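ABC transporter periplasmic-binding protein YTFQ (Escherichia coli, PDB 2VK2) binds alpha- and beta-galactofuranose in the periplasm as the solute-binding component of the YtfQRT-YjfF ABC transporter. Local coordinates at residues Pro230-Ala235 / Gly239-Ser244. Residues are numbered along the deposited sequence; the frame is centred on the assembly and turned at random.
Sequences PDIYKA and GEANAS
Ala235 and Ala241 meet methyl to methyl, their CB atoms 3.7 Å apart, where the chain leaves helix 230-237 and turns back toward strand 243-246. Alanine suits both positions, because its small methyl lets the helix and the returning chain come this close. The same Ala241 methyl also receives Ile232, whose CD1 lies 3.8 Å from Ala241 CB. With CG1 anti to the backbone N (chi1 -156°), the two arms of Ile232 divide the work: CD1 reaches Ala241, while CG2 lies 3.9 Å from Ser244 OG. CG2 also sits over the centre of the Tyr233 ring, 4.0 Å above its plane. The branched side chain thus fills a buried wedge that Val203 of helix 200-212 also borders; an alanine here would probably open a gap between helix and strand and leave one face of Tyr233 with less packing. Tyr233 starts out away from the strand, yet the ring carries its para OH to a water, 2.6 Å off, which donates to it and also donates to Ser244 OG at 2.9 Å. That small hydroxyl, buried beside Ile232, is bonded to Asp200 OD1 as well. At the helix end, Glu240 N bonds to Ala235 O, five residues back, at 2.9 Å, the long 6→1 bond of a Schellman motif. Gly239 makes the turn with a positive phi (80°) that glycine, lacking a CB, adopts with little strain, and Glu240 sends its carboxylate out to Lys211. The whole forms the helix-to-strand return of the right-handed beta-alpha-beta unit 222-225, 230-237, 243-246, typical of the Rossmann-like lobes of periplasmic sugar-binding proteins; Ser244 lies about 5 Å, side chain to side chain, from the galactofuranose-binding Asp227.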
ATOM      1  N   PRO A 230       0.390  12.653   3.710  1.00  9.33           N
ATOM      2  CA  PRO A 230       0.780  14.039   3.989  1.00  9.50           C
ATOM      3  C   PRO A 230       2.221  14.198   4.471  1.00  9.62           C
ATOM      4  O   PRO A 230       2.918  15.113   4.024  1.00  9.50           O
ATOM      5  CB  PRO A 230      -0.199  14.459   5.089  1.00  9.74           C
ATOM      6  CG  PRO A 230      -1.409  13.652   4.839  1.00  9.77           C
ATOM      7  CD  PRO A 230      -0.928  12.332   4.292  1.00  9.34           C
ATOM      8  N   ASP A 231       2.668  13.313   5.354  1.00  9.80           N
ATOM      9  CA  ASP A 231       3.994  13.448   5.956  1.00 10.14           C
ATOM     10  C   ASP A 231       5.152  13.250   4.978  1.00  9.64           C
ATOM     11  O   ASP A 231       6.246  13.748   5.235  1.00  9.51           O
ATOM     12  CB  ASP A 231       4.142  12.525   7.172  1.00 10.62           C
ATOM     13  CG  ASP A 231       3.407  13.049   8.398  1.00 12.25           C
ATOM     14  OD1 ASP A 231       2.879  14.179   8.348  1.00 14.26           O
ATOM     15  OD2 ASP A 231       3.359  12.332   9.416  1.00 14.46           O
ATOM     16  N   ILE A 232       4.943  12.551   3.862  1.00  9.35           N
ATOM     17  CA  ILE A 232       6.014  12.469   2.865  1.00  9.12           C
ATOM     18  C   ILE A 232       6.175  13.806   2.138  1.00  9.20           C
ATOM     19  O   ILE A 232       7.290  14.196   1.809  1.00  8.94           O
ATOM     20  CB  ILE A 232       5.832  11.302   1.854  1.00  9.02           C
ATOM     21  CG1 ILE A 232       7.189  10.903   1.266  1.00  9.41           C
ATOM     22  CG2 ILE A 232       4.869  11.677   0.737  1.00  9.17           C
ATOM     23  CD1 ILE A 232       8.175  10.368   2.285  1.00  9.46           C
ATOM     24  N   TYR A 233       5.073  14.509   1.898  1.00  9.46           N
ATOM     25  CA  TYR A 233       5.161  15.829   1.265  1.00  9.95           C
ATOM     26  C   TYR A 233       5.760  16.858   2.216  1.00 10.05           C
ATOM     27  O   TYR A 233       6.510  17.738   1.788  1.00  9.86           O
ATOM     28  CB  TYR A 233       3.800  16.284   0.745  1.00 10.51           C
ATOM     29  CG  TYR A 233       3.229  15.321  -0.267  1.00 10.90           C
ATOM     30  CD1 TYR A 233       3.883  15.077  -1.472  1.00 11.57           C
ATOM     31  CD2 TYR A 233       2.052  14.625  -0.009  1.00 11.42           C
ATOM     32  CE1 TYR A 233       3.369  14.173  -2.399  1.00 11.81           C
ATOM     33  CE2 TYR A 233       1.532  13.729  -0.931  1.00 11.80           C
ATOM     34  CZ  TYR A 233       2.190  13.507  -2.119  1.00 11.50           C
ATOM     35  OH  TYR A 233       1.662  12.611  -3.024  1.00 12.48           O
ATOM     36  N   LYS A 234       5.453  16.736   3.504  1.00 10.18           N
ATOM     37  CA  LYS A 234       6.100  17.562   4.523  1.00 10.84           C
ATOM     38  C   LYS A 234       7.606  17.310   4.540  1.00 10.31           C
ATOM     39  O   LYS A 234       8.395  18.251   4.635  1.00 10.37           O
ATOM     40  CB  LYS A 234       5.500  17.293   5.905  1.00 11.19           C
ATOM     41  CG  LYS A 234       4.069  17.772   6.044  1.00 12.01           C
ATOM     42  CD  LYS A 234       3.556  17.628   7.459  1.00 12.61           C
ATOM     43  CE  LYS A 234       2.130  18.130   7.565  1.00 13.87           C
ATOM     44  NZ  LYS A 234       1.655  18.200   8.973  1.00 15.15           N
ATOM     45  N   ALA A 235       8.005  16.045   4.427  1.00  9.87           N
ATOM     46  CA  ALA A 235       9.419  15.694   4.360  1.00  9.68           C
ATOM     47  C   ALA A 235      10.078  16.289   3.116  1.00  9.56           C
ATOM     48  O   ALA A 235      11.184  16.823   3.194  1.00  9.47           O
ATOM     49  CB  ALA A 235       9.590  14.186   4.380  1.00  9.81           C
ATOM     50  N   GLY A 239      13.208  19.112   2.510  1.00 10.61           N
ATOM     51  CA  GLY A 239      14.382  18.643   1.774  1.00 10.71           C
ATOM     52  C   GLY A 239      14.867  17.257   2.164  1.00 10.92           C
ATOM     53  O   GLY A 239      15.988  16.877   1.824  1.00 11.22           O
ATOM     54  N   GLU A 240      14.023  16.490   2.851  1.00 11.00           N
ATOM     55  CA  GLU A 240      14.448  15.224   3.451  1.00 11.38           C
ATOM     56  C   GLU A 240      13.892  13.968   2.770  1.00 10.61           C
ATOM     57  O   GLU A 240      14.246  12.857   3.161  1.00 10.95           O
ATOM     58  CB  GLU A 240      14.120  15.230   4.945  1.00 11.65           C
ATOM     59  CG  GLU A 240      14.822  16.375   5.671  1.00 12.86           C
ATOM     60  CD  GLU A 240      14.711  16.315   7.179  1.00 13.57           C
ATOM     61  OE1 GLU A 240      13.763  15.692   7.696  1.00 16.52           O
ATOM     62  OE2 GLU A 240      15.579  16.913   7.852  1.00 16.57           O
ATOM     63  N   ALA A 241      13.048  14.149   1.754  1.00  9.89           N
ATOM     64  CA  ALA A 241      12.534  13.038   0.944  1.00  9.37           C
ATOM     65  C   ALA A 241      12.541  13.438  -0.529  1.00  9.27           C
ATOM     66  O   ALA A 241      12.379  14.613  -0.853  1.00  9.18           O
ATOM     67  CB  ALA A 241      11.128  12.660   1.394  1.00  9.46           C
ATOM     68  N   ASN A 242      12.715  12.469  -1.427  1.00  8.85           N
ATOM     69  CA  ASN A 242      12.908  12.781  -2.851  1.00  8.96           C
ATOM     70  C   ASN A 242      11.778  12.418  -3.798  1.00  9.01           C
ATOM     71  O   ASN A 242      11.498  13.167  -4.726  1.00 10.20           O
ATOM     72  CB  ASN A 242      14.200  12.150  -3.366  1.00  9.03           C
ATOM     73  CG  ASN A 242      15.401  12.619  -2.603  1.00  9.07           C
ATOM     74  OD1 ASN A 242      15.968  13.678  -2.887  1.00 11.25           O
ATOM     75  ND2 ASN A 242      15.786  11.854  -1.609  1.00  7.50           N
ATOM     76  N   ALA A 243      11.152  11.261  -3.601  1.00  8.70           N
ATOM     77  CA  ALA A 243      10.181  10.761  -4.573  1.00  8.46           C
ATOM     78  C   ALA A 243       9.119   9.900  -3.907  1.00  8.48           C
ATOM     79  O   ALA A 243       9.434   9.058  -3.070  1.00  8.30           O
ATOM     80  CB  ALA A 243      10.902   9.966  -5.659  1.00  8.52           C
ATOM     81  N   SER A 244       7.862  10.121  -4.278  1.00  8.29           N
ATOM     82  CA  SER A 244       6.770   9.273  -3.805  1.00  8.64           C
ATOM     83  C   SER A 244       5.690   9.111  -4.861  1.00  8.97           C
ATOM     84  O   SER A 244       5.348  10.057  -5.564  1.00 10.27           O
ATOM     85  CB  SER A 244       6.151   9.841  -2.527  1.00  8.58           C
ATOM     86  OG  SER A 244       5.084   9.015  -2.070  1.00  8.88           O
TER
HETATM   87  O   HOH W   1       3.198  10.580  -3.573  1.00 15.57           O